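Protein NBR1 homolog (Arabidopsis thaliana, PDB 6TGS) acts probably as an autophagy receptor that delivers ubiquitinated protein aggregates to the vacuole, its N-terminal PB1 domain, the part crystallised here, mediating self-association. Local coordinates at residues 5-13 with 19-27. The protein carries 3 engineered substitutions. Residues are numbered along the deposited sequence; the frame is centred on the assembly and turned at random. Where two conformers were deposited one is given.
Sequences ANALVVKVS and RRFRVPVKA. With SO4 (sulfate ion), chain H.
V10 and F21 are matched across the strands as a hydrogen-bonded antiparallel pair, and their side chains lie side by side, pointing the same way. F21 holds its ring between its own backbone N and carbonyl carbon (chi1 57°), which swings it across to the partner strand. V10 CB then sits over one ring face, offset toward the rim, 4.1 Å from the centroid and 20° off the normal, a CH-pi contact; V10 CG1 meets F21 CZ at 3.6 Å. From the next residue on this face, V12 CG2 reaches F21 CE1 at 3.5 Å, approaching the ring obliquely. The other methyl of V10, CG2, packs on V23 CG2 at 3.8 Å, so one valine bridges two residues of strand 17-23.

Six backbone hydrogen bonds, two in each hydrogen-bonded pair (L8 with V23, V10 with F21, V12 with R19), fix this register; the V12 N to R19 O bond measures 2.7 Å.

On the opposite face V9 lies among arginines. R20 is extended from CG to NE, its CG anti to the backbone N (chi1 -179°), which carries NE to 3.7 Å from V9 CG1. R22 instead bends at chi3 and rests CD 4.0 Å from V9 CG2, while A7 CB lies over its guanidinium near the rim. K11, R20 and R22 make this face basic, consistent with the surface that in PB1 domains meets the acidic face of another.

The pair forms the N-terminal hairpin of the ubiquitin-like PB1 fold. Strand 8-14 is hydrogen-bonded on its other side to 84-90, 17-23 is outermost, and helix 35-46 covers the V12 and F21 face through I42, L45 and F46.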
ATOM      1  N   ALA A   5       6.189 -14.050 -10.281  1.00 77.68           N
ATOM      2  CA  ALA A   5       7.462 -13.411 -10.601  1.00 79.41           C
ATOM      3  C   ALA A   5       7.248 -12.043 -11.250  1.00 76.43           C
ATOM      4  O   ALA A   5       8.151 -11.499 -11.888  1.00 77.43           O
ATOM      5  CB  ALA A   5       8.295 -14.312 -11.510  1.00 69.18           C
ATOM      6  N   ASN A   6       6.043 -11.496 -11.085  1.00 72.55           N
ATOM      7  CA  ASN A   6       5.700 -10.156 -11.550  1.00 75.21           C
ATOM      8  C   ASN A   6       5.270  -9.331 -10.344  1.00 67.94           C
ATOM      9  O   ASN A   6       4.368  -9.730  -9.604  1.00 71.02           O
ATOM     10  CB  ASN A   6       4.601 -10.202 -12.616  1.00 66.13           C
ATOM     11  CG  ASN A   6       3.237 -10.530 -12.040  1.00 68.80           C
ATOM     12  OD1 ASN A   6       3.002 -11.644 -11.575  1.00 67.25           O
ATOM     13  ND2 ASN A   6       2.335  -9.553 -12.053  1.00 66.67           N
ATOM     14  N   ALA A   7       5.919  -8.193 -10.138  1.00 59.95           N
ATOM     15  CA  ALA A   7       5.732  -7.434  -8.913  1.00 39.16           C
ATOM     16  C   ALA A   7       4.558  -6.466  -9.033  1.00 47.31           C
ATOM     17  O   ALA A   7       4.162  -6.059 -10.127  1.00 48.13           O
ATOM     18  CB  ALA A   7       7.012  -6.676  -8.563  1.00 46.81           C
ATOM     19  N   LEU A   8       3.990  -6.114  -7.877  1.00 36.74           N
ATOM     20  CA  LEU A   8       3.012  -5.038  -7.802  1.00 34.31           C
ATOM     21  C   LEU A   8       3.734  -3.702  -7.731  1.00 28.99           C
ATOM     22  O   LEU A   8       4.603  -3.504  -6.881  1.00 26.05           O
ATOM     23  CB  LEU A   8       2.111  -5.205  -6.577  1.00 32.92           C
ATOM     24  CG  LEU A   8       1.126  -4.068  -6.259  1.00 38.25           C
ATOM     25  CD1 LEU A   8      -0.011  -4.019  -7.267  1.00 37.17           C
ATOM     26  CD2 LEU A   8       0.580  -4.187  -4.838  1.00 35.42           C
ATOM     27  N   VAL A   9       3.368  -2.787  -8.618  1.00 27.24           N
ATOM     28  CA  VAL A   9       3.868  -1.421  -8.540  1.00 28.03           C
ATOM     29  C   VAL A   9       3.004  -0.661  -7.539  1.00 21.75           C
ATOM     30  O   VAL A   9       1.778  -0.612  -7.671  1.00 25.52           O
ATOM     31  CB  VAL A   9       3.849  -0.742  -9.915  1.00 30.01           C
ATOM     32  CG1 VAL A   9       4.182   0.732  -9.775  1.00 25.26           C
ATOM     33  CG2 VAL A   9       4.840  -1.424 -10.832  1.00 38.41           C
ATOM     34  N   VAL A  10       3.648  -0.077  -6.535  1.00 17.24           N
ATOM     35  CA  VAL A  10       2.964   0.708  -5.513  1.00 18.52           C
ATOM     36  C   VAL A  10       3.422   2.150  -5.658  1.00 20.25           C
ATOM     37  O   VAL A  10       4.624   2.425  -5.698  1.00 23.20           O
ATOM     38  CB  VAL A  10       3.247   0.167  -4.102  1.00 19.65           C
ATOM     39  CG1 VAL A  10       2.542   1.023  -3.046  1.00 23.23           C
ATOM     40  CG2 VAL A  10       2.796  -1.280  -4.000  1.00 20.52           C
ATOM     41  N   LYS A  11       2.473   3.057  -5.780  1.00 16.64           N
ATOM     42  CA  LYS A  11       2.743   4.507  -5.676  1.00 17.25           C
ATOM     43  C   LYS A  11       2.190   5.095  -4.364  1.00 21.98           C
ATOM     44  O   LYS A  11       1.045   4.812  -4.124  1.00 22.11           O
ATOM     45  CB  LYS A  11       2.248   5.213  -6.933  1.00 17.82           C
ATOM     46  CG  LYS A  11       2.914   4.709  -8.199  1.00 23.72           C
ATOM     47  CD  LYS A  11       2.462   5.430  -9.427  1.00 25.17           C
ATOM     48  CE  LYS A  11       2.810   4.653 -10.675  1.00 37.53           C
ATOM     49  NZ  LYS A  11       2.054   5.147 -11.847  1.00 45.57           N
ATOM     50  N   VAL A  12       2.898   5.807  -3.701  0.70 16.01           N
ATOM     51  CA  VAL A  12       2.439   6.357  -2.432  0.70 16.87           C
ATOM     52  C   VAL A  12       2.467   7.871  -2.554  0.70 16.21           C
ATOM     53  O   VAL A  12       3.443   8.439  -3.055  0.70 16.77           O
ATOM     54  CB  VAL A  12       3.310   5.882  -1.255  0.70 18.59           C
ATOM     55  CG1 VAL A  12       2.722   6.379   0.055  0.70 18.51           C
ATOM     56  CG2 VAL A  12       3.416   4.364  -1.243  0.70 19.11           C
ATOM     57  N   SER A  13       1.389   8.520  -2.131  0.70 15.33           N
ATOM     58  CA  SER A  13       1.301   9.970  -2.142  0.70 17.75           C
ATOM     59  C   SER A  13       1.273  10.504  -0.717  0.70 21.85           C
ATOM     60  O   SER A  13       0.457  10.068   0.107  0.70 18.91           O
ATOM     61  CB  SER A  13       0.065  10.435  -2.904  0.70 20.04           C
ATOM     62  OG  SER A  13       0.029  11.845  -2.942  0.70 24.59           O
ATOM     63  N   ARG A  19       5.780   8.807  -4.638  1.00 15.49           N
ATOM     64  CA  ARG A  19       6.934   7.919  -4.677  1.00 17.54           C
ATOM     65  C   ARG A  19       6.482   6.537  -5.110  1.00 20.78           C
ATOM     66  O   ARG A  19       5.363   6.111  -4.809  1.00 23.20           O
ATOM     67  CB  ARG A  19       7.641   7.851  -3.311  1.00 16.30           C
ATOM     68  CG  ARG A  19       8.244   9.187  -2.866  1.00 15.86           C
ATOM     69  CD  ARG A  19       9.500   9.540  -3.688  1.00 18.22           C
ATOM     70  NE  ARG A  19      10.114  10.807  -3.267  1.00 20.44           N
ATOM     71  CZ  ARG A  19       9.849  11.977  -3.846  1.00 19.77           C
ATOM     72  NH1 ARG A  19       8.960  12.030  -4.834  1.00 19.03           N
ATOM     73  NH2 ARG A  19      10.467  13.089  -3.446  1.00 20.20           N
ATOM     74  N   ARG A  20       7.261   5.783  -5.854  1.00 13.55           N
ATOM     75  CA  ARG A  20       7.058   4.504  -6.520  1.00 14.82           C
ATOM     76  C   ARG A  20       7.979   3.450  -5.932  1.00 16.72           C
ATOM     77  O   ARG A  20       9.178   3.693  -5.767  1.00 20.37           O
ATOM     78  CB  ARG A  20       7.338   4.636  -8.021  1.00 18.97           C
ATOM     79  CG  ARG A  20       7.135   3.360  -8.835  1.00 31.81           C
ATOM     80  CD  ARG A  20       7.419   3.615 -10.328  1.00 26.68           C
ATOM     81  NE  ARG A  20       7.235   2.418 -11.125  1.00 37.61           N
ATOM     82  CZ  ARG A  20       8.179   1.509 -11.308  1.00 42.79           C
ATOM     83  NH1 ARG A  20       9.361   1.672 -10.730  1.00 44.74           N
ATOM     84  NH2 ARG A  20       7.941   0.434 -12.048  1.00 54.78           N
ATOM     85  N   PHE A  21       7.552   2.330  -5.599  1.00 18.84           N
ATOM     86  CA  PHE A  21       8.402   1.173  -5.349  1.00 19.40           C
ATOM     87  C   PHE A  21       7.656  -0.069  -5.814  1.00 20.89           C
ATOM     88  O   PHE A  21       6.469  -0.018  -6.134  1.00 23.74           O
ATOM     89  CB  PHE A  21       8.827   1.062  -3.879  1.00 18.12           C
ATOM     90  CG  PHE A  21       7.687   0.996  -2.912  1.00 19.99           C
ATOM     91  CD1 PHE A  21       7.145   2.152  -2.395  1.00 21.41           C
ATOM     92  CD2 PHE A  21       7.183  -0.228  -2.491  1.00 23.13           C
ATOM     93  CE1 PHE A  21       6.103   2.104  -1.483  1.00 23.78           C
ATOM     94  CE2 PHE A  21       6.140  -0.285  -1.567  1.00 24.69           C
ATOM     95  CZ  PHE A  21       5.603   0.891  -1.071  1.00 20.30           C
ATOM     96  N   ARG A  22       8.354  -1.196  -5.860  1.00 22.91           N
ATOM     97  CA  ARG A  22       7.736  -2.426  -6.336  1.00 24.79           C
ATOM     98  C   ARG A  22       7.776  -3.483  -5.248  1.00 23.16           C
ATOM     99  O   ARG A  22       8.736  -3.572  -4.476  1.00 26.18           O
ATOM    100  CB  ARG A  22       8.427  -2.944  -7.600  1.00 25.90           C
ATOM    101  CG  ARG A  22       8.416  -1.951  -8.750  1.00 27.23           C
ATOM    102  CD  ARG A  22       8.547  -2.648 -10.100  1.00 38.86           C
ATOM    103  NE  ARG A  22       9.692  -3.554 -10.150  1.00 37.78           N
ATOM    104  CZ  ARG A  22       9.795  -4.577 -10.989  1.00 41.75           C
ATOM    105  NH1 ARG A  22       8.821  -4.832 -11.853  1.00 34.79           N
ATOM    106  NH2 ARG A  22      10.870  -5.352 -10.962  1.00 41.19           N
ATOM    107  N   VAL A  23       6.726  -4.300  -5.201  1.00 26.26           N
ATOM    108  CA  VAL A  23       6.547  -5.295  -4.162  1.00 27.81           C
ATOM    109  C   VAL A  23       6.500  -6.665  -4.836  1.00 27.46           C
ATOM    110  O   VAL A  23       5.647  -6.892  -5.699  1.00 30.82           O
ATOM    111  CB  VAL A  23       5.269  -5.064  -3.341  1.00 29.40           C
ATOM    112  CG1 VAL A  23       5.089  -6.200  -2.356  1.00 33.58           C
ATOM    113  CG2 VAL A  23       5.344  -3.722  -2.618  1.00 27.81           C
ATOM    114  N   PRO A  24       7.389  -7.588  -4.486  1.00 31.68           N
ATOM    115  CA  PRO A  24       7.346  -8.919  -5.100  1.00 42.30           C
ATOM    116  C   PRO A  24       6.084  -9.679  -4.716  1.00 42.92           C
ATOM    117  O   PRO A  24       5.510  -9.487  -3.643  1.00 34.49           O
ATOM    118  CB  PRO A  24       8.602  -9.606  -4.548  1.00 38.16           C
ATOM    119  CG  PRO A  24       8.906  -8.874  -3.280  1.00 41.72           C
ATOM    120  CD  PRO A  24       8.503  -7.450  -3.536  1.00 34.84           C
ATOM    121  N   VAL A  25       5.643 -10.512  -5.651  1.00 44.43           N
ATOM    122  CA  VAL A  25       4.486 -11.413  -5.417  1.00 44.83           C
ATOM    123  C   VAL A  25       4.981 -12.857  -5.339  1.00 53.86           C
ATOM    124  O   VAL A  25       5.991 -13.183  -5.987  1.00 44.93           O
ATOM    125  CB  VAL A  25       3.408 -11.248  -6.502  1.00 49.97           C
ATOM    126  CG1 VAL A  25       3.108  -9.785  -6.782  1.00 47.38           C
ATOM    127  CG2 VAL A  25       3.774 -11.992  -7.774  1.00 54.93           C
ATOM    128  N   LYS A  26       4.297 -13.676  -4.550  1.00 52.79           N
ATOM    129  CA  LYS A  26       4.644 -15.111  -4.468  1.00 53.26           C
ATOM    130  C   LYS A  26       3.961 -15.826  -5.636  1.00 51.62           C
ATOM    131  O   LYS A  26       3.184 -15.183  -6.352  1.00 53.15           O
ATOM    132  CB  LYS A  26       4.174 -15.641  -3.113  1.00 54.55           C
ATOM    133  CG  LYS A  26       4.916 -15.065  -1.914  1.00 47.27           C
ATOM    134  CD  LYS A  26       4.071 -15.006  -0.664  1.00 62.97           C
ATOM    135  CE  LYS A  26       4.695 -14.173   0.438  1.00 70.39           C
ATOM    136  NZ  LYS A  26       4.484 -14.779   1.775  1.00 63.99           N
ATOM    137  N   ALA A  27       4.201 -17.119  -5.784  1.00 59.52           N
ATOM    138  CA  ALA A  27       3.611 -17.891  -6.899  1.00 59.38           C
ATOM    139  C   ALA A  27       2.097 -17.905  -6.714  1.00 63.63           C
ATOM    140  O   ALA A  27       1.415 -18.176  -7.711  1.00 76.46           O
ATOM    141  CB  ALA A  27       4.198 -19.266  -6.867  1.00 50.89           C
TER
HETATM  142  S   SO4 H 107       6.177 -18.616  -3.671  1.00 78.79           S
HETATM  143  O1  SO4 H 107       4.777 -18.770  -4.062  1.00 69.82           O
HETATM  144  O2  SO4 H 107       6.266 -18.594  -2.215  1.00 68.58           O
HETATM  145  O3  SO4 H 107       6.735 -17.396  -4.252  1.00 74.47           O
HETATM  146  O4  SO4 H 107       6.957 -19.733  -4.175  1.00 68.65           O